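Local coordinates for protein COG0546: Predicted phosphatases (Streptococcus pneumoniae, PDB 2AH5) that is of unconfirmed function but is probably a phosphatase of the haloacid dehalogenase-like hydrolase type, at residues M1-I7 against L206-Q210; L11-L15 against I159-T163; N24-T29 against I70-Y75; Y81-L85 against N119-H123; D162-L168 against L190-Q194. One frame throughout, in Å; residues are numbered along the deposited sequence.

Overall arrangement
Interaction 1 joins the two ends of the chain, so every other contact lies within the span it closes. From strand 6-9 the chain enters the 11-15 turn, which meets 159-163 in interaction 2 near the middle of the molecule; interactions 3 and 4 both fall inside that long excursion, one after the other. Interaction 3 pairs helices 19-33 and 64-79 and closes before interaction 4 opens, where 81-85 meets the loop after helix 110-119; Glu82 bonds back to Asn24 and Tyr74. Interaction 5 starts where interaction 2 ends, sharing Asp162 and Thr163, and carries the chain to 190-194. Interactions 1 and 2 touch through Ile7 and Ile160, on neighbouring strands of the parallel sheet.

Interaction 1 (M1-I7 against L206-Q210); sequences MTSITAI and LAYFQ
Ile7 CD1 sits over one face of the Phe209 ring, 4.0 Å from its centroid, where the C-terminal tail folds back onto the start of the Rossmann-like core of the haloacid dehalogenase fold. The two side chains come from opposite directions, and the methyl lies toward the rim of the ring, closest to CE1. On the ring's other face lies Tyr208 CD2, which leaves Phe209 as a flat plate between an isoleucine methyl and the neighbouring tyrosine. Ile4 fills the notch between the two rings: its CD1 comes to the edge of Tyr208, 3.8 Å from CE2, and to 4.2 Å from Phe209 CE1. The branch points there because CG1 is anti to the carbonyl carbon (chi1 -66°) and the chain then runs on extended. A type I turn from Met1 to Ile4, closed by Ile4 N to Met1 O, brings the first residue, a selenomethionine, back over the tail. Its CB lies loosely over one face of the Tyr208 ring, while its outer atoms run across the backbone of Tyr208 and Phe209. No hydrogen bond links the two segments; the hydroxyl of Tyr208 is bonded to Gln176, and Tyr100 meets the Phe209 ring edge-to-face. At the exposed end of the contact, Met1 SE lies 3.4 Å from Tyr208 O.

Interaction 2 (L11-L15 against I159-T163); sequences LDGTL and IIGDT
Asp162 OD1 takes a hydrogen bond of 3.0 Å from Thr14 OG1, tying the turn after strand 6-9 to the end of strand 157-161. Thr14 closes the DxDx(T/V) pattern characteristic of haloacid dehalogenase-like enzymes, with Asp10 and Asp12 before it; in relatives the two aspartates serve as nucleophile and general acid/base, roles that are probable here. The hydroxyl approaches from above the carboxylate plane, 46° out of it. On the other oxygen, Asp162 OD2 accepts from the backbone N of Phe184, so the two bonds fix how the carboxylate is turned. Asp162 CG lies between its backbone N and carbonyl carbon (chi1 68°), a setting that lays the group against the turn, with CG only 3.1 Å from Gly13 O. Gly13, with a positive phi of 80°, lies directly against this carboxylate, its CA 3.4 Å from Asp162 OD2. Within the turn, Leu11 O receives both Thr14 N and Leu15 N. The carboxylate of Asp12 leads away, its OD1 in a salt bridge with Lys108 and hydrogen-bonded to Ser18. The other branch of Thr14 turns to the sheet: its CG2 rests 3.7 Å from Ile160 O and 4.0 Å from Ile160 CG2.

Interaction 3 (N24-T29 against I70-Y75); sequences NAFTYT and IYRSYY
In the helical cap region that follows the first core strand of this haloacid dehalogenase-like protein, helices 19-33 and 64-79 pack with their segment axes 8.3 Å apart and their directions 132° from each other. Ala25 is the close point, small enough to let the backbones draw near. Its CB stands over one face of the Tyr71 ring, 3.5 Å from the centroid, in a CH-pi contact, and the same methyl meets the edge of Tyr75. Tyr71, with CG anti to its backbone N (chi1 179°), reaches across to Phe26 and directs its edge at that ring's face, CE1 above the centre, in a T-shaped pair with planes at 61°. On the outer side Tyr74 points at the other helix, Asn24 O above the centre of its ring, and its CD1 touches Tyr28 CB at 3.7 Å. Farther out the Tyr28 ring meets Ile70 obliquely, Ile70 CG2 coming to 3.6 Å from Tyr28 CE2. Thr29 OG1 gives its proton to Ala25 O at 2.9 Å, from the face of the carbonyl plane opposite to Thr29 N, while it rests 3.3 Å from Tyr71 CA. Beyond the pair, Leu51 and Phe55 of helix 51-56 cover Phe26 and Tyr71, Ile43 of helix 40-45 adjoins Phe26, and Glu82, just before strand 84-85, binds Asn24 and Tyr74.

Interaction 4 (Y81-L85 against N119-H123); sequences YEAQL and NLEIH
Leu85 and Ile122 make the tight end of this contact, CD1 of the leucine 3.6 Å from CG2 of the isoleucine, where the short strand 84-85 passes the Schellman motif that ends helix 110-119. The two side chains slide past each other in opposite directions, and Ile90 of helix 89-97 touches both. In Ile122 it is CG2 that lies anti to the carbonyl carbon, with CG1 between that carbon and the backbone N (chi1 63°), and this turns the methyl to both branches of Leu85. Leu120, the first residue to leave the helix, continues the apolar strip: its CB meets Leu85 CD2 at 4.0 Å, and its CD2 lies against Ala83 O at 3.7 Å. Glu121, with positive phi, is the C-prime residue of that motif, and its sequence neighbours Leu120 and Ile122 both meet 81-85; Val16 of the paired strand adds to the apolar cover.

The other end is looser and polar. There the exposed Tyr81 and Asn119 meet with ring and amide planes 27° apart, and Asn119 ND2 comes to 3.3 Å from Tyr81 CE2. A water joins their ends: it accepts from Asn119 ND2 at 3.1 Å and lies 2.7 Å from Tyr81 OH.

Interaction 5 (D162-L168 against L190-Q194); sequences DTKFDML and LLNYQ
Tyr193 and Leu190 share a first torsion that sets CG beside the backbone N and anti to the carbonyl carbon (chi1 -57° and -63°), which swings the ring and the branched leucine end against the first turn of helix 164-173. Tyr193 touches three residues there: its CB is 3.5 Å from Met167 CB, its CE1 touches Leu168 CD2 at 3.4 Å, and its far side reaches Lys164 CB, 3.7 Å from CE2. Leu190 CD2 packs against the helix start, 3.4 Å from Thr163 C, and the leucine side chain crosses selenomethionine Met167 at about a right angle. Thr163 and Asp166 form a capping box at this end, with two weak bonds: Asp166 N to Thr163 OG1, and Thr163 N to Asp166 OD2. No hydrogen bond crosses between the segments. The contact joins helix 164-173 to helix 187-191 and the type I turn from Leu191 to Gln194, beside strand 176-180 of the Rossmann-like core, where Ala179 touches both Met167 and Leu190 and Lys177 binds the carbonyls of Tyr193 and Gln194.

Interaction 1 (M1-I7 against L206-Q210)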
# COMPACT_ATOMS: atom_id res chain seq x y z
N MSE A 1 -0.06 -16.40 -15.55
CA MSE A 1 -1.41 -15.77 -15.45
C MSE A 1 -2.49 -16.81 -15.19
O MSE A 1 -3.31 -16.64 -14.29
CB MSE A 1 -1.75 -14.94 -16.71
CG MSE A 1 -3.26 -14.90 -17.13
SE MSE A 1 -3.42 -14.56 -19.06
CE MSE A 1 -5.37 -15.09 -19.32
N THR A 2 -2.48 -17.89 -15.97
CA THR A 2 -3.63 -18.80 -16.05
C THR A 2 -4.04 -19.43 -14.70
O THR A 2 -5.22 -19.66 -14.46
CB THR A 2 -3.46 -19.87 -17.17
OG1 THR A 2 -2.31 -20.67 -16.89
CG2 THR A 2 -3.27 -19.19 -18.54
N SER A 3 -3.09 -19.67 -13.81
CA SER A 3 -3.48 -20.23 -12.51
C SER A 3 -4.01 -19.16 -11.54
O SER A 3 -4.61 -19.49 -10.52
CB SER A 3 -2.36 -21.05 -11.88
OG SER A 3 -1.46 -20.21 -11.18
N ILE A 4 -3.81 -17.88 -11.86
CA ILE A 4 -4.31 -16.81 -10.99
C ILE A 4 -5.84 -16.79 -11.05
O ILE A 4 -6.44 -16.79 -12.14
CB ILE A 4 -3.75 -15.41 -11.37
CG1 ILE A 4 -2.23 -15.35 -11.15
CG2 ILE A 4 -4.45 -14.28 -10.59
CD1 ILE A 4 -1.55 -14.28 -11.95
N THR A 5 -6.46 -16.82 -9.87
CA THR A 5 -7.92 -16.65 -9.74
C THR A 5 -8.33 -15.45 -8.88
O THR A 5 -9.53 -15.13 -8.80
CB THR A 5 -8.62 -17.90 -9.16
OG1 THR A 5 -8.22 -18.09 -7.80
CG2 THR A 5 -8.30 -19.17 -9.97
N ALA A 6 -7.36 -14.78 -8.26
CA ALA A 6 -7.63 -13.70 -7.32
C ALA A 6 -6.51 -12.67 -7.41
O ALA A 6 -5.34 -13.03 -7.58
CB ALA A 6 -7.73 -14.24 -5.92
N ILE A 7 -6.88 -11.41 -7.31
CA ILE A 7 -5.92 -10.32 -7.44
C ILE A 7 -5.90 -9.46 -6.17
O ILE A 7 -6.95 -8.99 -5.71
CB ILE A 7 -6.22 -9.44 -8.68
CG1 ILE A 7 -6.28 -10.28 -9.97
CG2 ILE A 7 -5.17 -8.33 -8.78
CD1 ILE A 7 -6.52 -9.45 -11.26
N LEU A 206 -3.31 -4.71 -17.41
CA LEU A 206 -4.38 -5.54 -17.95
C LEU A 206 -3.85 -6.60 -18.88
O LEU A 206 -4.37 -7.70 -18.93
CB LEU A 206 -5.38 -4.66 -18.68
CG LEU A 206 -6.22 -3.80 -17.76
CD1 LEU A 206 -6.99 -2.80 -18.62
CD2 LEU A 206 -7.18 -4.68 -16.93
N ALA A 207 -2.79 -6.25 -19.61
CA ALA A 207 -2.16 -7.14 -20.60
C ALA A 207 -1.64 -8.44 -19.99
O ALA A 207 -1.62 -9.48 -20.65
CB ALA A 207 -1.02 -6.40 -21.32
N TYR A 208 -1.22 -8.39 -18.71
CA TYR A 208 -0.74 -9.60 -18.06
C TYR A 208 -1.82 -10.65 -18.01
O TYR A 208 -1.52 -11.83 -18.18
CB TYR A 208 -0.21 -9.33 -16.64
CG TYR A 208 0.50 -10.53 -16.04
CD1 TYR A 208 1.61 -11.10 -16.66
CD2 TYR A 208 0.04 -11.11 -14.85
CE1 TYR A 208 2.27 -12.19 -16.11
CE2 TYR A 208 0.68 -12.22 -14.29
CZ TYR A 208 1.80 -12.75 -14.92
OH TYR A 208 2.48 -13.83 -14.40
N PHE A 209 -3.06 -10.21 -17.81
CA PHE A 209 -4.19 -11.10 -17.69
C PHE A 209 -4.87 -11.40 -19.04
O PHE A 209 -5.97 -11.92 -19.09
CB PHE A 209 -5.16 -10.54 -16.64
CG PHE A 209 -4.49 -10.22 -15.32
CD1 PHE A 209 -4.38 -11.19 -14.33
CD2 PHE A 209 -3.91 -8.96 -15.10
CE1 PHE A 209 -3.74 -10.92 -13.11
CE2 PHE A 209 -3.26 -8.68 -13.88
CZ PHE A 209 -3.17 -9.67 -12.89
N GLN A 210 -4.19 -11.05 -20.15
CA GLN A 210 -4.61 -11.51 -21.48
C GLN A 210 -3.50 -12.33 -22.15
O GLN A 210 -2.33 -11.93 -22.16
CB GLN A 210 -5.01 -10.34 -22.39
CG GLN A 210 -6.18 -9.50 -21.86
CD GLN A 210 -7.51 -10.24 -21.85
OE1 GLN A 210 -8.29 -10.10 -20.90
NE2 GLN A 210 -7.79 -11.02 -22.90

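Interaction 2 (L11-L15 against I159-T163)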
# COMPACT_ATOMS: atom_id res chain seq x y z
N LEU A 11 -2.65 -0.47 -1.27
CA LEU A 11 -3.61 0.66 -1.27
C LEU A 11 -2.84 1.93 -1.56
O LEU A 11 -2.84 2.39 -2.68
CB LEU A 11 -4.34 0.77 0.08
CG LEU A 11 -5.44 1.83 0.21
CD1 LEU A 11 -6.49 1.69 -0.90
CD2 LEU A 11 -6.11 1.72 1.60
N ASP A 12 -2.18 2.48 -0.54
CA ASP A 12 -1.33 3.67 -0.70
C ASP A 12 -0.23 3.41 -1.71
O ASP A 12 0.41 2.38 -1.68
CB ASP A 12 -0.65 4.02 0.63
CG ASP A 12 -1.63 4.29 1.70
OD1 ASP A 12 -2.11 5.42 1.76
OD2 ASP A 12 -1.95 3.35 2.47
N GLY A 13 -0.01 4.36 -2.61
CA GLY A 13 1.07 4.26 -3.57
C GLY A 13 0.78 3.36 -4.76
O GLY A 13 1.58 3.29 -5.67
N THR A 14 -0.36 2.68 -4.74
CA THR A 14 -0.74 1.80 -5.84
C THR A 14 -2.12 2.23 -6.40
O THR A 14 -2.21 2.73 -7.53
CB THR A 14 -0.75 0.33 -5.35
OG1 THR A 14 0.58 -0.06 -5.01
CG2 THR A 14 -1.30 -0.60 -6.42
N LEU A 15 -3.17 2.07 -5.60
CA LEU A 15 -4.50 2.55 -5.97
C LEU A 15 -4.63 4.04 -5.67
O LEU A 15 -5.23 4.81 -6.44
CB LEU A 15 -5.58 1.76 -5.22
CG LEU A 15 -5.58 0.25 -5.46
CD1 LEU A 15 -6.47 -0.48 -4.47
CD2 LEU A 15 -6.01 -0.05 -6.90
N ILE A 159 -0.05 -10.14 -6.18
CA ILE A 159 -0.19 -8.80 -5.57
C ILE A 159 0.33 -7.74 -6.55
O ILE A 159 1.40 -7.92 -7.20
CB ILE A 159 0.50 -8.71 -4.19
CG1 ILE A 159 0.19 -7.36 -3.51
CG2 ILE A 159 2.03 -9.00 -4.31
CD1 ILE A 159 0.58 -7.33 -2.03
N ILE A 160 -0.46 -6.68 -6.69
CA ILE A 160 -0.10 -5.52 -7.48
C ILE A 160 0.35 -4.49 -6.46
O ILE A 160 -0.45 -4.06 -5.62
CB ILE A 160 -1.35 -5.03 -8.29
CG1 ILE A 160 -1.82 -6.18 -9.22
CG2 ILE A 160 -1.07 -3.66 -8.99
CD1 ILE A 160 -2.93 -5.85 -10.25
N GLY A 161 1.62 -4.11 -6.52
CA GLY A 161 2.18 -3.24 -5.49
C GLY A 161 3.35 -2.39 -5.94
O GLY A 161 3.97 -2.67 -6.97
N ASP A 162 3.64 -1.34 -5.15
CA ASP A 162 4.63 -0.34 -5.49
C ASP A 162 5.91 -0.34 -4.65
O ASP A 162 6.79 0.47 -4.91
CB ASP A 162 4.03 1.08 -5.48
CG ASP A 162 3.63 1.55 -4.09
OD1 ASP A 162 2.94 0.79 -3.38
OD2 ASP A 162 4.05 2.66 -3.69
N THR A 163 6.02 -1.22 -3.65
CA THR A 163 7.19 -1.22 -2.75
C THR A 163 7.91 -2.56 -2.58
O THR A 163 7.35 -3.64 -2.84
CB THR A 163 6.81 -0.75 -1.31
OG1 THR A 163 6.06 -1.77 -0.66
CG2 THR A 163 6.02 0.57 -1.31

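Interaction 3 (N24-T29 against I70-Y75)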
# COMPACT_ATOMS: atom_id res chain seq x y z
N ASN A 24 1.85 15.82 4.74
CA ASN A 24 1.33 16.76 5.73
C ASN A 24 1.35 16.22 7.16
O ASN A 24 1.61 16.96 8.15
CB ASN A 24 -0.08 17.23 5.35
CG ASN A 24 -0.09 18.21 4.18
OD1 ASN A 24 0.96 18.69 3.73
ND2 ASN A 24 -1.29 18.49 3.66
N ALA A 25 1.02 14.95 7.32
CA ALA A 25 1.12 14.33 8.63
C ALA A 25 2.57 14.36 9.15
O ALA A 25 2.80 14.68 10.33
CB ALA A 25 0.57 12.91 8.60
N PHE A 26 3.55 14.05 8.29
CA PHE A 26 4.96 14.14 8.73
C PHE A 26 5.37 15.56 9.13
O PHE A 26 5.95 15.77 10.20
CB PHE A 26 5.93 13.60 7.69
CG PHE A 26 6.06 12.12 7.73
CD1 PHE A 26 5.58 11.36 6.68
CD2 PHE A 26 6.62 11.49 8.85
CE1 PHE A 26 5.68 9.97 6.71
CE2 PHE A 26 6.74 10.07 8.88
CZ PHE A 26 6.24 9.33 7.82
N THR A 27 5.02 16.52 8.30
CA THR A 27 5.46 17.91 8.54
C THR A 27 4.73 18.51 9.74
O THR A 27 5.30 19.33 10.48
CB THR A 27 5.33 18.81 7.28
OG1 THR A 27 3.97 18.86 6.87
CG2 THR A 27 6.20 18.25 6.09
N TYR A 28 3.47 18.13 9.93
CA TYR A 28 2.74 18.51 11.17
C TYR A 28 3.49 18.01 12.39
O TYR A 28 3.62 18.72 13.41
CB TYR A 28 1.28 17.98 11.19
CG TYR A 28 0.57 18.34 12.48
CD1 TYR A 28 0.17 19.66 12.72
CD2 TYR A 28 0.38 17.39 13.50
CE1 TYR A 28 -0.48 20.02 13.92
CE2 TYR A 28 -0.26 17.73 14.71
CZ TYR A 28 -0.67 19.05 14.90
OH TYR A 28 -1.26 19.43 16.09
N THR A 29 3.97 16.76 12.32
CA THR A 29 4.70 16.16 13.44
C THR A 29 5.99 16.91 13.75
O THR A 29 6.23 17.26 14.89
CB THR A 29 4.96 14.65 13.22
OG1 THR A 29 3.70 14.02 12.97
CG2 THR A 29 5.61 14.00 14.48
N ILE A 70 1.42 11.79 17.42
CA ILE A 70 1.09 13.09 16.82
C ILE A 70 0.74 12.88 15.33
O ILE A 70 -0.26 13.38 14.83
CB ILE A 70 2.24 14.12 17.03
CG1 ILE A 70 2.37 14.52 18.51
CG2 ILE A 70 2.01 15.38 16.17
CD1 ILE A 70 3.73 15.16 18.85
N TYR A 71 1.58 12.13 14.62
CA TYR A 71 1.33 11.81 13.22
C TYR A 71 -0.09 11.28 13.00
O TYR A 71 -0.82 11.72 12.11
CB TYR A 71 2.36 10.78 12.74
CG TYR A 71 2.15 10.35 11.29
CD1 TYR A 71 2.94 10.86 10.27
CD2 TYR A 71 1.17 9.42 10.96
CE1 TYR A 71 2.75 10.45 8.94
CE2 TYR A 71 0.96 9.01 9.66
CZ TYR A 71 1.75 9.53 8.65
OH TYR A 71 1.52 9.10 7.35
N ARG A 72 -0.47 10.31 13.80
CA ARG A 72 -1.79 9.70 13.65
C ARG A 72 -2.91 10.69 13.96
O ARG A 72 -3.98 10.62 13.33
CB ARG A 72 -1.90 8.43 14.48
CG ARG A 72 -0.90 7.38 14.09
CD ARG A 72 -1.44 6.01 14.35
NE ARG A 72 -0.57 4.95 13.82
CZ ARG A 72 -0.38 4.69 12.53
NH1 ARG A 72 -0.98 5.42 11.59
NH2 ARG A 72 0.43 3.70 12.16
N SER A 73 -2.64 11.64 14.87
CA SER A 73 -3.56 12.74 15.20
C SER A 73 -3.85 13.69 14.03
O SER A 73 -4.96 14.24 13.94
CB SER A 73 -3.05 13.55 16.42
OG SER A 73 -2.14 14.60 16.06
N TYR A 74 -2.87 13.91 13.16
CA TYR A 74 -3.13 14.65 11.95
C TYR A 74 -3.80 13.70 10.93
O TYR A 74 -4.79 14.05 10.29
CB TYR A 74 -1.85 15.27 11.38
CG TYR A 74 -2.10 16.07 10.12
CD1 TYR A 74 -2.27 17.47 10.17
CD2 TYR A 74 -2.21 15.44 8.89
CE1 TYR A 74 -2.51 18.21 9.01
CE2 TYR A 74 -2.47 16.17 7.73
CZ TYR A 74 -2.61 17.55 7.79
OH TYR A 74 -2.88 18.26 6.63
N TYR A 75 -3.26 12.48 10.80
CA TYR A 75 -3.67 11.62 9.69
C TYR A 75 -5.14 11.20 9.73
O TYR A 75 -5.85 11.26 8.72
CB TYR A 75 -2.74 10.40 9.55
CG TYR A 75 -2.90 9.81 8.17
CD1 TYR A 75 -2.28 10.40 7.08
CD2 TYR A 75 -3.73 8.71 7.96
CE1 TYR A 75 -2.46 9.91 5.78
CE2 TYR A 75 -3.93 8.21 6.65
CZ TYR A 75 -3.28 8.82 5.58
OH TYR A 75 -3.44 8.33 4.31

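Interaction 4 (Y81-L85 against N119-H123)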
# COMPACT_ATOMS: atom_id res chain seq x y z
N TYR A 81 -7.94 12.33 4.15
CA TYR A 81 -8.75 13.01 3.10
C TYR A 81 -7.91 13.74 2.06
O TYR A 81 -8.42 14.17 1.01
CB TYR A 81 -9.73 14.01 3.75
CG TYR A 81 -10.57 13.39 4.80
CD1 TYR A 81 -10.38 13.69 6.15
CD2 TYR A 81 -11.54 12.44 4.45
CE1 TYR A 81 -11.15 13.09 7.12
CE2 TYR A 81 -12.31 11.83 5.42
CZ TYR A 81 -12.12 12.15 6.74
OH TYR A 81 -12.90 11.53 7.66
N GLU A 82 -6.64 13.92 2.37
CA GLU A 82 -5.70 14.54 1.45
C GLU A 82 -5.07 13.44 0.60
O GLU A 82 -3.88 13.10 0.74
CB GLU A 82 -4.66 15.35 2.22
CG GLU A 82 -5.34 16.42 3.09
CD GLU A 82 -4.38 17.27 3.90
OE1 GLU A 82 -3.48 16.72 4.56
OE2 GLU A 82 -4.55 18.51 3.86
N ALA A 83 -5.92 12.90 -0.28
CA ALA A 83 -5.62 11.70 -1.05
C ALA A 83 -6.57 11.67 -2.26
O ALA A 83 -7.65 12.26 -2.22
CB ALA A 83 -5.81 10.47 -0.20
N GLN A 84 -6.13 11.01 -3.32
CA GLN A 84 -6.88 10.94 -4.56
C GLN A 84 -6.43 9.69 -5.32
O GLN A 84 -5.27 9.27 -5.21
CB GLN A 84 -6.65 12.22 -5.38
CG GLN A 84 -5.24 12.37 -5.94
CD GLN A 84 -4.95 13.77 -6.49
OE1 GLN A 84 -4.92 14.76 -5.73
NE2 GLN A 84 -4.73 13.86 -7.79
N LEU A 85 -7.33 9.09 -6.09
CA LEU A 85 -6.92 7.95 -6.91
C LEU A 85 -5.87 8.37 -7.91
O LEU A 85 -5.89 9.51 -8.41
CB LEU A 85 -8.12 7.36 -7.65
CG LEU A 85 -9.25 6.82 -6.78
CD1 LEU A 85 -10.36 6.30 -7.67
CD2 LEU A 85 -8.77 5.72 -5.84
N ASN A 119 -14.20 6.36 1.08
CA ASN A 119 -14.05 7.79 0.75
C ASN A 119 -13.75 8.08 -0.73
O ASN A 119 -14.27 9.04 -1.31
CB ASN A 119 -12.94 8.42 1.61
CG ASN A 119 -13.31 8.51 3.09
OD1 ASN A 119 -14.46 8.23 3.48
ND2 ASN A 119 -12.34 8.90 3.92
N LEU A 120 -12.93 7.23 -1.34
CA LEU A 120 -12.48 7.44 -2.72
C LEU A 120 -13.31 6.67 -3.72
O LEU A 120 -13.01 6.67 -4.93
CB LEU A 120 -10.99 7.11 -2.84
CG LEU A 120 -10.11 8.11 -2.08
CD1 LEU A 120 -8.68 7.61 -2.04
CD2 LEU A 120 -10.16 9.55 -2.62
N GLU A 121 -14.39 6.07 -3.21
CA GLU A 121 -15.43 5.40 -4.02
C GLU A 121 -14.98 4.12 -4.71
O GLU A 121 -15.52 3.76 -5.76
CB GLU A 121 -16.02 6.42 -5.03
CG GLU A 121 -16.43 7.69 -4.30
CD GLU A 121 -17.32 8.63 -5.09
OE1 GLU A 121 -17.39 8.52 -6.33
OE2 GLU A 121 -17.93 9.49 -4.43
N ILE A 122 -14.02 3.41 -4.10
CA ILE A 122 -13.47 2.18 -4.69
C ILE A 122 -13.76 0.93 -3.84
O ILE A 122 -13.50 -0.19 -4.28
CB ILE A 122 -11.96 2.28 -5.05
CG1 ILE A 122 -11.07 2.51 -3.81
CG2 ILE A 122 -11.75 3.36 -6.16
CD1 ILE A 122 -9.58 2.19 -4.06
N HIS A 123 -14.34 1.12 -2.66
CA HIS A 123 -14.62 0.03 -1.72
C HIS A 123 -15.42 -1.06 -2.45
O HIS A 123 -15.19 -2.27 -2.28
CB HIS A 123 -15.39 0.57 -0.49
CG HIS A 123 -15.63 -0.45 0.59
ND1 HIS A 123 -16.48 -1.53 0.43
CD2 HIS A 123 -15.14 -0.55 1.85
CE1 HIS A 123 -16.49 -2.25 1.54
NE2 HIS A 123 -15.68 -1.69 2.41
O HOH W 1 -12.54 8.91 7.05

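Interaction 5 (D162-L168 against L190-Q194)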
# COMPACT_ATOMS: atom_id res chain seq x y z
N ASP A 162 3.64 -1.34 -5.15
CA ASP A 162 4.63 -0.34 -5.49
C ASP A 162 5.91 -0.34 -4.65
O ASP A 162 6.79 0.47 -4.91
CB ASP A 162 4.03 1.08 -5.48
CG ASP A 162 3.63 1.55 -4.09
OD1 ASP A 162 2.94 0.79 -3.38
OD2 ASP A 162 4.05 2.66 -3.69
N THR A 163 6.02 -1.22 -3.65
CA THR A 163 7.19 -1.22 -2.75
C THR A 163 7.91 -2.56 -2.58
O THR A 163 7.35 -3.64 -2.84
CB THR A 163 6.81 -0.75 -1.31
OG1 THR A 163 6.06 -1.77 -0.66
CG2 THR A 163 6.02 0.57 -1.31
N LYS A 164 9.13 -2.47 -2.05
CA LYS A 164 9.92 -3.64 -1.69
C LYS A 164 9.16 -4.51 -0.68
O LYS A 164 9.31 -5.74 -0.67
CB LYS A 164 11.28 -3.22 -1.12
CG LYS A 164 11.19 -2.34 0.10
CD LYS A 164 12.50 -1.61 0.40
CE LYS A 164 13.45 -2.50 1.16
NZ LYS A 164 14.40 -1.70 2.03
N PHE A 165 8.36 -3.89 0.19
CA PHE A 165 7.57 -4.66 1.17
C PHE A 165 6.53 -5.56 0.50
O PHE A 165 6.31 -6.68 0.94
CB PHE A 165 6.94 -3.71 2.20
CG PHE A 165 7.94 -2.80 2.85
CD1 PHE A 165 8.64 -3.21 3.97
CD2 PHE A 165 8.19 -1.53 2.33
CE1 PHE A 165 9.59 -2.36 4.58
CE2 PHE A 165 9.13 -0.68 2.93
CZ PHE A 165 9.83 -1.12 4.05
N ASP A 166 5.92 -5.07 -0.57
CA ASP A 166 4.98 -5.87 -1.38
C ASP A 166 5.73 -7.00 -2.06
O ASP A 166 5.24 -8.11 -2.11
CB ASP A 166 4.34 -4.99 -2.47
CG ASP A 166 3.38 -3.95 -1.91
OD1 ASP A 166 2.69 -4.25 -0.91
OD2 ASP A 166 3.35 -2.82 -2.42
N MSE A 167 6.91 -6.71 -2.60
CA MSE A 167 7.67 -7.73 -3.34
C MSE A 167 8.13 -8.83 -2.39
O MSE A 167 8.00 -10.02 -2.70
CB MSE A 167 8.89 -7.11 -4.04
CG MSE A 167 8.61 -5.97 -5.01
SE MSE A 167 7.54 -6.53 -6.57
CE MSE A 167 5.66 -6.12 -5.89
N LEU A 168 8.65 -8.44 -1.23
CA LEU A 168 9.12 -9.43 -0.24
C LEU A 168 7.94 -10.21 0.35
O LEU A 168 8.05 -11.41 0.57
CB LEU A 168 9.89 -8.75 0.89
CG LEU A 168 11.31 -8.28 0.56
CD1 LEU A 168 11.81 -7.37 1.65
CD2 LEU A 168 12.24 -9.47 0.37
N LEU A 190 12.35 -2.30 -6.98
CA LEU A 190 11.35 -3.31 -7.28
C LEU A 190 11.92 -4.40 -8.17
O LEU A 190 11.63 -5.58 -7.97
CB LEU A 190 10.12 -2.69 -7.93
CG LEU A 190 9.39 -1.69 -7.04
CD1 LEU A 190 8.43 -0.84 -7.84
CD2 LEU A 190 8.68 -2.41 -5.89
N LEU A 191 12.75 -4.01 -9.13
CA LEU A 191 13.30 -5.01 -10.05
C LEU A 191 14.30 -5.96 -9.36
O LEU A 191 14.48 -7.08 -9.83
CB LEU A 191 13.95 -4.35 -11.26
CG LEU A 191 13.10 -3.63 -12.30
CD1 LEU A 191 13.98 -2.83 -13.24
CD2 LEU A 191 12.27 -4.63 -13.08
N ASN A 192 14.93 -5.53 -8.27
CA ASN A 192 15.81 -6.42 -7.52
C ASN A 192 15.10 -7.65 -6.97
O ASN A 192 15.75 -8.62 -6.57
CB ASN A 192 16.51 -5.68 -6.39
CG ASN A 192 17.63 -4.77 -6.88
OD1 ASN A 192 18.11 -4.89 -7.99
ND2 ASN A 192 18.03 -3.84 -6.03
N TYR A 193 13.76 -7.60 -6.94
CA TYR A 193 12.94 -8.72 -6.47
C TYR A 193 12.31 -9.58 -7.57
O TYR A 193 11.48 -10.45 -7.27
CB TYR A 193 11.88 -8.22 -5.49
CG TYR A 193 12.49 -7.49 -4.31
CD1 TYR A 193 12.92 -8.19 -3.19
CD2 TYR A 193 12.68 -6.11 -4.35
CE1 TYR A 193 13.52 -7.52 -2.10
CE2 TYR A 193 13.26 -5.42 -3.27
CZ TYR A 193 13.69 -6.14 -2.16
OH TYR A 193 14.25 -5.48 -1.10
N GLN A 194 12.73 -9.39 -8.83
CA GLN A 194 12.29 -10.28 -9.92
C GLN A 194 10.74 -10.39 -10.02
O GLN A 194 10.16 -11.49 -9.86
CB GLN A 194 12.93 -11.69 -9.82
CG GLN A 194 14.48 -11.71 -9.93
CD GLN A 194 15.16 -11.08 -8.73
OE1 GLN A 194 14.91 -11.45 -7.58
NE2 GLN A 194 16.05 -10.11 -9.01